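CHAD domain (Ricinus communis, PDB 6QV5) probably binds inorganic polyphosphate through an all-helical CHAD domain, and can bind a zinc ion. Local coordinates at residues D102-A106 with S107-R111; L123-N126 with A127-K131; T150-M153 with L154-A158. All blocks are in the same frame, centred on the assembly; numbering follows the deposited sequence.

Contact 1 (D102-A106 with S107-R111); sequences DVLLA and STLPR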
ATOM      1  N   ASP A 102       0.408  -1.506  14.303  1.00 60.45           N
ATOM      2  CA  ASP A 102      -0.218  -2.829  14.321  1.00 60.76           C
ATOM      3  C   ASP A 102       0.721  -3.898  13.749  1.00 64.64           C
ATOM      4  O   ASP A 102       0.711  -5.030  14.235  1.00 63.94           O
ATOM      5  CB  ASP A 102      -1.560  -2.818  13.568  1.00 62.93           C
ATOM      6  CG  ASP A 102      -2.781  -3.168  14.408  1.00 75.56           C
ATOM      7  OD1 ASP A 102      -2.608  -3.513  15.603  1.00 76.39           O
ATOM      8  OD2 ASP A 102      -3.907  -3.102  13.872  1.00 81.85           O
ATOM      9  N   VAL A 103       1.528  -3.536  12.721  1.00 61.59           N
ATOM     10  CA  VAL A 103       2.517  -4.413  12.076  1.00 61.76           C
ATOM     11  C   VAL A 103       3.637  -4.711  13.084  1.00 66.64           C
ATOM     12  O   VAL A 103       4.024  -5.869  13.240  1.00 65.97           O
ATOM     13  CB  VAL A 103       3.056  -3.826  10.733  1.00 65.44           C
ATOM     14  CG1 VAL A 103       4.243  -4.625  10.193  1.00 65.12           C
ATOM     15  CG2 VAL A 103       1.954  -3.746   9.680  1.00 65.19           C
ATOM     16  N   LEU A 104       4.117  -3.664  13.789  1.00 64.35           N
ATOM     17  CA  LEU A 104       5.156  -3.744  14.817  1.00 64.82           C
ATOM     18  C   LEU A 104       4.751  -4.705  15.945  1.00 70.49           C
ATOM     19  O   LEU A 104       5.568  -5.520  16.363  1.00 70.04           O
ATOM     20  CB  LEU A 104       5.473  -2.329  15.365  1.00 64.79           C
ATOM     21  CG  LEU A 104       6.365  -2.199  16.619  1.00 69.41           C
ATOM     22  CD1 LEU A 104       7.790  -2.672  16.359  1.00 69.59           C
ATOM     23  CD2 LEU A 104       6.391  -0.772  17.118  1.00 71.27           C
ATOM     24  N   LEU A 105       3.488  -4.631  16.395  1.00 68.47           N
ATOM     25  CA  LEU A 105       2.941  -5.455  17.471  1.00 69.01           C
ATOM     26  C   LEU A 105       2.710  -6.930  17.093  1.00 75.07           C
ATOM     27  O   LEU A 105       3.078  -7.814  17.869  1.00 74.90           O
ATOM     28  CB  LEU A 105       1.640  -4.813  18.003  1.00 69.01           C
ATOM     29  CG  LEU A 105       0.944  -5.485  19.194  1.00 73.63           C
ATOM     30  CD1 LEU A 105       1.665  -5.188  20.503  1.00 73.73           C
ATOM     31  CD2 LEU A 105      -0.500  -5.049  19.284  1.00 75.96           C
ATOM     32  N   ALA A 106       2.086  -7.189  15.930  1.00 73.22           N
ATOM     33  CA  ALA A 106       1.720  -8.536  15.484  1.00 73.80           C
ATOM     34  C   ALA A 106       2.768  -9.285  14.648  1.00 79.64           C
ATOM     35  O   ALA A 106       2.756 -10.519  14.651  1.00 79.24           O
ATOM     36  CB  ALA A 106       0.403  -8.484  14.723  1.00 74.47           C
ATOM     37  N   SER A 107       3.646  -8.566  13.921  1.00 77.57           N
ATOM     38  CA  SER A 107       4.625  -9.205  13.039  1.00 77.99           C
ATOM     39  C   SER A 107       6.100  -8.953  13.386  1.00 83.13           C
ATOM     40  O   SER A 107       6.883  -9.902  13.371  1.00 82.75           O
ATOM     41  CB  SER A 107       4.354  -8.811  11.587  1.00 81.58           C
ATOM     42  OG  SER A 107       5.283  -9.382  10.682  1.00 90.89           O
ATOM     43  N   THR A 108       6.485  -7.694  13.663  1.00 80.72           N
ATOM     44  CA  THR A 108       7.886  -7.334  13.905  1.00 81.20           C
ATOM     45  C   THR A 108       8.396  -7.690  15.313  1.00 86.92           C
ATOM     46  O   THR A 108       9.506  -8.212  15.417  1.00 86.61           O
ATOM     47  CB  THR A 108       8.149  -5.867  13.556  1.00 88.60           C
ATOM     48  OG1 THR A 108       7.184  -5.424  12.600  1.00 87.76           O
ATOM     49  CG2 THR A 108       9.538  -5.658  12.985  1.00 87.14           C
ATOM     50  N   LEU A 109       7.627  -7.401  16.381  1.00 84.78           N
ATOM     51  CA  LEU A 109       8.046  -7.724  17.753  1.00 85.35           C
ATOM     52  C   LEU A 109       7.987  -9.229  18.104  1.00 91.04           C
ATOM     53  O   LEU A 109       8.908  -9.678  18.787  1.00 90.74           O
ATOM     54  CB  LEU A 109       7.293  -6.899  18.811  1.00 85.40           C
ATOM     55  CG  LEU A 109       7.794  -5.475  19.048  1.00 90.08           C
ATOM     56  CD1 LEU A 109       6.705  -4.619  19.641  1.00 90.32           C
ATOM     57  CD2 LEU A 109       9.013  -5.454  19.959  1.00 92.46           C
ATOM     58  N   PRO A 110       6.969 -10.036  17.674  1.00 89.03           N
ATOM     59  CA  PRO A 110       6.947 -11.463  18.063  1.00 89.36           C
ATOM     60  C   PRO A 110       8.112 -12.328  17.572  1.00 94.64           C
ATOM     61  O   PRO A 110       8.369 -13.369  18.182  1.00 94.30           O
ATOM     62  CB  PRO A 110       5.610 -11.965  17.502  1.00 91.01           C
ATOM     63  CG  PRO A 110       4.785 -10.745  17.329  1.00 95.25           C
ATOM     64  CD  PRO A 110       5.760  -9.703  16.893  1.00 90.69           C
ATOM     65  N   ARG A 111       8.823 -11.912  16.497  1.00 92.14           N
ATOM     66  CA  ARG A 111       9.962 -12.676  15.969  1.00 92.34           C
ATOM     67  C   ARG A 111      11.264 -12.450  16.784  1.00 97.11           C
ATOM     68  O   ARG A 111      12.298 -13.043  16.461  1.00 96.80           O
ATOM     69  CB  ARG A 111      10.168 -12.457  14.451  1.00 92.88           C
ATOM     70  CG  ARG A 111      10.362 -11.013  13.990  1.00103.65           C
ATOM     71  CD  ARG A 111      10.432 -10.902  12.473  1.00113.95           C
ATOM     72  NE  ARG A 111       9.148 -11.209  11.834  1.00123.83           N
ATOM     73  CZ  ARG A 111       8.978 -11.398  10.529  1.00139.47           C
ATOM     74  NH1 ARG A 111      10.010 -11.308   9.697  1.00127.74           N
ATOM     75  NH2 ARG A 111       7.775 -11.677  10.045  1.00126.47           N
TER

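Contact 2 (L123-N126 with A127-K131); sequences LELN and ALVQK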
ATOM      1  N   LEU A 123       8.138  -7.936  27.759  1.00100.99           N
ATOM      2  CA  LEU A 123       6.726  -8.148  28.095  1.00 99.99           C
ATOM      3  C   LEU A 123       6.018  -6.819  28.377  1.00101.35           C
ATOM      4  O   LEU A 123       4.889  -6.625  27.922  1.00100.89           O
ATOM      5  CB  LEU A 123       6.576  -9.107  29.287  1.00100.14           C
ATOM      6  CG  LEU A 123       6.716 -10.591  28.963  1.00105.00           C
ATOM      7  CD1 LEU A 123       8.097 -11.103  29.330  1.00105.22           C
ATOM      8  CD2 LEU A 123       5.658 -11.402  29.682  1.00107.64           C
ATOM      9  N   GLU A 124       6.690  -5.904  29.107  1.00 95.84           N
ATOM     10  CA  GLU A 124       6.158  -4.574  29.420  1.00 94.75           C
ATOM     11  C   GLU A 124       6.201  -3.657  28.190  1.00 96.16           C
ATOM     12  O   GLU A 124       5.383  -2.743  28.083  1.00 95.82           O
ATOM     13  CB  GLU A 124       6.849  -3.946  30.650  1.00 96.18           C
ATOM     14  CG  GLU A 124       8.343  -3.692  30.506  1.00107.61           C
ATOM     15  CD  GLU A 124       9.082  -3.426  31.803  1.00129.89           C
ATOM     16  OE1 GLU A 124       8.732  -2.447  32.502  1.00126.58           O
ATOM     17  OE2 GLU A 124      10.022  -4.192  32.115  1.00123.50           O
ATOM     18  N   LEU A 125       7.142  -3.922  27.258  1.00 90.80           N
ATOM     19  CA  LEU A 125       7.294  -3.189  25.999  1.00 89.70           C
ATOM     20  C   LEU A 125       6.137  -3.549  25.061  1.00 91.21           C
ATOM     21  O   LEU A 125       5.583  -2.661  24.414  1.00 90.55           O
ATOM     22  CB  LEU A 125       8.658  -3.501  25.344  1.00 89.71           C
ATOM     23  CG  LEU A 125       8.958  -2.846  23.985  1.00 94.40           C
ATOM     24  CD1 LEU A 125       9.165  -1.350  24.116  1.00 94.58           C
ATOM     25  CD2 LEU A 125      10.167  -3.473  23.339  1.00 97.00           C
ATOM     26  N   ASN A 126       5.762  -4.847  25.022  1.00 86.16           N
ATOM     27  CA  ASN A 126       4.655  -5.377  24.221  1.00 85.25           C
ATOM     28  C   ASN A 126       3.328  -4.754  24.667  1.00 87.27           C
ATOM     29  O   ASN A 126       2.475  -4.476  23.825  1.00 86.87           O
ATOM     30  CB  ASN A 126       4.597  -6.900  24.330  1.00 86.72           C
ATOM     31  CG  ASN A 126       3.669  -7.541  23.332  1.00114.28           C
ATOM     32  OD1 ASN A 126       4.025  -7.764  22.169  1.00110.14           O
ATOM     33  ND2 ASN A 126       2.456  -7.849  23.765  1.00106.93           N
ATOM     34  N   ALA A 127       3.175  -4.516  25.987  1.00 82.34           N
ATOM     35  CA  ALA A 127       2.001  -3.887  26.591  1.00 81.44           C
ATOM     36  C   ALA A 127       1.949  -2.397  26.235  1.00 83.33           C
ATOM     37  O   ALA A 127       0.860  -1.864  26.011  1.00 83.01           O
ATOM     38  CB  ALA A 127       2.030  -4.065  28.100  1.00 82.22           C
ATOM     39  N   LEU A 128       3.129  -1.734  26.168  1.00 78.13           N
ATOM     40  CA  LEU A 128       3.257  -0.319  25.810  1.00 77.08           C
ATOM     41  C   LEU A 128       2.963  -0.109  24.320  1.00 78.19           C
ATOM     42  O   LEU A 128       2.246   0.828  23.978  1.00 77.70           O
ATOM     43  CB  LEU A 128       4.651   0.227  26.191  1.00 77.30           C
ATOM     44  CG  LEU A 128       4.933   1.723  25.928  1.00 82.34           C
ATOM     45  CD1 LEU A 128       4.109   2.627  26.842  1.00 82.61           C
ATOM     46  CD2 LEU A 128       6.403   2.033  26.111  1.00 85.14           C
ATOM     47  N   VAL A 129       3.499  -0.988  23.447  1.00 72.62           N
ATOM     48  CA  VAL A 129       3.284  -0.942  21.995  1.00 71.46           C
ATOM     49  C   VAL A 129       1.793  -1.176  21.677  1.00 73.09           C
ATOM     50  O   VAL A 129       1.236  -0.462  20.841  1.00 72.30           O
ATOM     51  CB  VAL A 129       4.262  -1.879  21.225  1.00 75.15           C
ATOM     52  CG1 VAL A 129       3.864  -2.051  19.758  1.00 74.87           C
ATOM     53  CG2 VAL A 129       5.695  -1.363  21.324  1.00 74.94           C
ATOM     54  N   GLN A 130       1.141  -2.115  22.406  1.00 68.48           N
ATOM     55  CA  GLN A 130      -0.287  -2.429  22.279  1.00 67.84           C
ATOM     56  C   GLN A 130      -1.139  -1.220  22.675  1.00 70.61           C
ATOM     57  O   GLN A 130      -2.162  -0.968  22.042  1.00 70.47           O
ATOM     58  CB  GLN A 130      -0.659  -3.654  23.132  1.00 69.21           C
ATOM     59  CG  GLN A 130      -1.972  -4.321  22.715  1.00 85.98           C
ATOM     60  CD  GLN A 130      -2.328  -5.555  23.517  1.00106.78           C
ATOM     61  OE1 GLN A 130      -1.512  -6.135  24.245  1.00102.83           O
ATOM     62  NE2 GLN A 130      -3.572  -5.994  23.387  1.00 99.57           N
ATOM     63  N   LYS A 131      -0.699  -0.468  23.706  1.00 66.11           N
ATOM     64  CA  LYS A 131      -1.355   0.745  24.200  1.00 65.31           C
ATOM     65  C   LYS A 131      -1.294   1.840  23.127  1.00 67.73           C
ATOM     66  O   LYS A 131      -2.298   2.515  22.901  1.00 67.41           O
ATOM     67  CB  LYS A 131      -0.700   1.213  25.515  1.00 67.78           C
ATOM     68  CG  LYS A 131      -1.431   2.344  26.232  1.00 82.80           C
ATOM     69  CD  LYS A 131      -0.635   2.846  27.431  1.00 92.65           C
ATOM     70  CE  LYS A 131      -1.286   4.039  28.086  1.00104.09           C
ATOM     71  NZ  LYS A 131      -0.506   4.521  29.258  1.00113.03           N
TER

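Contact 3 (T150-M153 with L154-A158); sequences TRLM and LTLGA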
ATOM      1  N   THR A 150     -15.736  12.439   5.239  1.00 59.36           N
ATOM      2  CA  THR A 150     -17.003  12.284   4.516  1.00 59.70           C
ATOM      3  C   THR A 150     -17.110  13.247   3.332  1.00 64.68           C
ATOM      4  O   THR A 150     -17.627  12.850   2.286  1.00 64.21           O
ATOM      5  CB  THR A 150     -18.204  12.359   5.459  1.00 67.28           C
ATOM      6  OG1 THR A 150     -18.100  13.534   6.261  1.00 69.16           O
ATOM      7  CG2 THR A 150     -18.326  11.122   6.345  1.00 64.92           C
ATOM      8  N   ARG A 151     -16.585  14.485   3.479  1.00 62.04           N
ATOM      9  CA  ARG A 151     -16.567  15.475   2.399  1.00 62.31           C
ATOM     10  C   ARG A 151     -15.639  15.018   1.278  1.00 65.94           C
ATOM     11  O   ARG A 151     -16.005  15.138   0.114  1.00 65.65           O
ATOM     12  CB  ARG A 151     -16.169  16.874   2.901  1.00 63.93           C
ATOM     13  CG  ARG A 151     -17.308  17.613   3.585  1.00 78.26           C
ATOM     14  CD  ARG A 151     -16.969  19.058   3.890  1.00 91.79           C
ATOM     15  NE  ARG A 151     -17.195  19.926   2.733  1.00101.64           N
ATOM     16  CZ  ARG A 151     -17.143  21.254   2.767  1.00116.20           C
ATOM     17  NH1 ARG A 151     -17.366  21.961   1.668  1.00103.14           N
ATOM     18  NH2 ARG A 151     -16.874  21.887   3.903  1.00103.70           N
ATOM     19  N   LEU A 152     -14.469  14.448   1.634  1.00 62.61           N
ATOM     20  CA  LEU A 152     -13.475  13.926   0.691  1.00 62.20           C
ATOM     21  C   LEU A 152     -14.050  12.806  -0.184  1.00 65.89           C
ATOM     22  O   LEU A 152     -13.900  12.868  -1.404  1.00 65.61           O
ATOM     23  CB  LEU A 152     -12.202  13.463   1.440  1.00 62.17           C
ATOM     24  CG  LEU A 152     -11.211  12.543   0.701  1.00 66.80           C
ATOM     25  CD1 LEU A 152     -10.438  13.297  -0.369  1.00 66.99           C
ATOM     26  CD2 LEU A 152     -10.251  11.890   1.674  1.00 68.92           C
ATOM     27  N   MET A 153     -14.712  11.804   0.435  1.00 62.48           N
ATOM     28  CA  MET A 153     -15.322  10.658  -0.255  1.00 62.50           C
ATOM     29  C   MET A 153     -16.429  11.100  -1.211  1.00 67.39           C
ATOM     30  O   MET A 153     -16.566  10.535  -2.299  1.00 66.64           O
ATOM     31  CB  MET A 153     -15.871   9.631   0.752  1.00 64.77           C
ATOM     32  CG  MET A 153     -14.807   8.941   1.579  1.00 68.37           C
ATOM     33  SD  MET A 153     -13.772   7.786   0.644  1.00 72.49           S
ATOM     34  CE  MET A 153     -12.204   8.607   0.768  1.00 69.18           C
ATOM     35  N   LEU A 154     -17.199  12.125  -0.802  1.00 64.97           N
ATOM     36  CA  LEU A 154     -18.287  12.709  -1.573  1.00 65.29           C
ATOM     37  C   LEU A 154     -17.744  13.531  -2.750  1.00 69.84           C
ATOM     38  O   LEU A 154     -18.229  13.366  -3.870  1.00 69.10           O
ATOM     39  CB  LEU A 154     -19.167  13.572  -0.648  1.00 65.54           C
ATOM     40  CG  LEU A 154     -20.466  14.133  -1.214  1.00 70.60           C
ATOM     41  CD1 LEU A 154     -21.525  13.045  -1.361  1.00 71.01           C
ATOM     42  CD2 LEU A 154     -20.993  15.239  -0.327  1.00 73.23           C
ATOM     43  N   THR A 155     -16.736  14.401  -2.496  1.00 67.22           N
ATOM     44  CA  THR A 155     -16.120  15.258  -3.519  1.00 67.46           C
ATOM     45  C   THR A 155     -15.349  14.418  -4.553  1.00 72.06           C
ATOM     46  O   THR A 155     -15.393  14.751  -5.738  1.00 71.57           O
ATOM     47  CB  THR A 155     -15.287  16.387  -2.878  1.00 75.19           C
ATOM     48  OG1 THR A 155     -16.049  16.999  -1.838  1.00 74.67           O
ATOM     49  CG2 THR A 155     -14.875  17.463  -3.879  1.00 74.03           C
ATOM     50  N   LEU A 156     -14.680  13.322  -4.116  1.00 69.25           N
ATOM     51  CA  LEU A 156     -13.947  12.416  -5.012  1.00 69.29           C
ATOM     52  C   LEU A 156     -14.903  11.708  -5.973  1.00 73.76           C
ATOM     53  O   LEU A 156     -14.625  11.650  -7.170  1.00 73.22           O
ATOM     54  CB  LEU A 156     -13.126  11.374  -4.231  1.00 69.31           C
ATOM     55  CG  LEU A 156     -11.650  11.682  -3.978  1.00 74.00           C
ATOM     56  CD1 LEU A 156     -11.057  10.674  -3.019  1.00 74.18           C
ATOM     57  CD2 LEU A 156     -10.841  11.678  -5.277  1.00 76.43           C
ATOM     58  N   GLY A 157     -16.015  11.203  -5.433  1.00 71.07           N
ATOM     59  CA  GLY A 157     -17.064  10.518  -6.183  1.00 71.25           C
ATOM     60  C   GLY A 157     -17.737  11.421  -7.197  1.00 76.28           C
ATOM     61  O   GLY A 157     -18.003  10.993  -8.324  1.00 75.96           O
ATOM     62  N   ALA A 158     -17.988  12.689  -6.804  1.00 73.49           N
ATOM     63  CA  ALA A 158     -18.597  13.719  -7.648  1.00 73.77           C
ATOM     64  C   ALA A 158     -17.660  14.112  -8.795  1.00 78.49           C
ATOM     65  O   ALA A 158     -18.123  14.299  -9.921  1.00 78.13           O
ATOM     66  CB  ALA A 158     -18.948  14.942  -6.814  1.00 74.48           C
TER

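Contact 1 (D102-A106 with S107-R111)
In Leu104, CG lies anti to the backbone N (chi1 170°), which brings CD1 to Leu109; in Leu109, CG lies anti to the carbonyl carbon (chi1 -80°) and rests over Leu104 O and CD1. The two branched ends pass at a slant, with Leu104 CD1 3.9 Å from Leu109 CG, and leucine suits both places because both are buried. The same two residues are tied through the backbone: Leu109 N donates to Leu104 O at 2.8 Å, a bond spanning five residues where an ordinary alpha-helical one spans four. The widening begins one residue earlier, at Val103 O, which accepts Ser107 N at 2.8 Å in the alpha-helical manner and Thr108 N at 3.1 Å in the pi-type manner. These two N-H groups arrive from opposite faces of the carbonyl plane, which lets the one oxygen accept both without the donors crowding each other. Thr108 adds bulk beside this junction, its OG1 resting 3.4 Å from Leu104 CA. Pro110 has no N-H to donate, and its ring comes up through CD to 3.4 Å from Leu105 O. Farther out, Arg111 folds back so that NE donates to Ser107 O at 3.0 Å, with the oxygen tilted out of the guanidinium plane. Helix 122-145 covers the leucines through Val129, while Ala250 of helix 224-260 borders Leu104 and Thr108. The i to i+5 bonds define a pi-type turn, here near the C-terminal end of helix 82-108, where helix gives way to loop with Pro110 just beyond.

Contact 2 (L123-N126 with A127-K131)
Leu125 and Val129 stand one turn apart and form the tightly packed side of this helical segment. Val129 CG2 rests 3.4 Å from Leu125 O, placed there because this methyl lies anti to the carbonyl carbon and therefore beside the backbone N, which itself donates to the same oxygen. That bond, from Val129 N to Leu125 O, is 2.8 Å long with an N-H...O angle of 162°, the shortest and straightest of the four that join the segments. The side chains themselves come only to 4.5 Å, between Leu125 CD1 and Val129 CG2, and both also pack on neighbouring parts of the fold. Leucine's longer branched end lets Leu125 reach Ala267, Val268 and Ala271 of helix 265-281, whereas the two methyls of Val129 sit close to the backbone, against Trp101 of helix 82-108.

The opposite character appears at Leu123, Glu124 and Ala127, which are exposed. Ala127 N reaches Leu123 O over 3.3 Å in a weak bond, and the small Ala127 methyl, 3.6 Å from Glu124 O, adds little bulk to the surface. The polar Glu124 suits a place where its carboxylate is carried outward. Asn126 and Gln130 lie at the border between the two regimes. Gln130 N bonds to Asn126 O at 3.1 Å from above the carbonyl plane, while the side-chain amides stay 4.3 Å apart from Asn126 ND2 to Gln130 OE1, and both residues touch Leu105. With a buried apolar flank and an exposed one of mixed character on regular four-residue hydrogen bonding, this is an amphipathic alpha-helix in that sense, consistent with an all-helical domain in which such helices pack side by side.

Contact 3 (T150-M153 with L154-A158)
Arg151 O is gripped twice by Thr155, through its backbone N at 2.8 Å and through its hydroxyl OG1 at 2.7 Å. The amide is tilted 18° from the carbonyl plane, whereas the hydroxyl, which gives its proton to this oxygen, stands 40° out of it. Thr155 can do this because OG1 lies anti to its carbonyl carbon (chi1 -47°) and so points back along the helix to the preceding turn. Threonine suits a helix surface because its hydroxyl can turn back in this way to a carbonyl of the turn before.

Leu152 and Leu156 occupy the buried flank. They lie side by side and point the same way, CD1 to CD1 at 3.8 Å, while Leu156 N donates to Leu152 O at 2.9 Å. The unbranched chain of Met153 bends at chi2 and chi3, which lets CE turn back to 4.5 Å from Leu156 CD1, beside helix 26-42. Gly157 N closes a longer bond to Met153 O, 3.3 Å, from above the carbonyl plane.

These apolar residues attach helix 147-163 to two others. Leu152 packs on Leu84, Asp87 and Ile88 of helix 82-108, and Thr155 also touches Leu84. Met153 meets Leu38 and Ile41 of helix 26-42, and Leu156 shares Leu38, so the buried flank of helix 147-163 packs against both of these helices.

Overall arrangement
Contacts 1 and 2 lie together at one end of the molecule, their centres about 11 Å apart, and touch directly where helix 82-108 meets helix 122-145: Leu109 CD1 sits 3.8 Å from Val129 CG2, and Leu105 CD1 3.5 Å from Asn126 O. Contact 3 is remote from both, its centre about 34 Å from that of contact 1 and about 37 Å from that of contact 2, yet helix 82-108 connects the regions, carrying contact 1 near its end and packing on contact 3 near its start. The zinc ion bound by His52 and His138 is about 10 Å from the Gln130 side chain and about 12 Å from that of Leu105; contact 3 lies away from it.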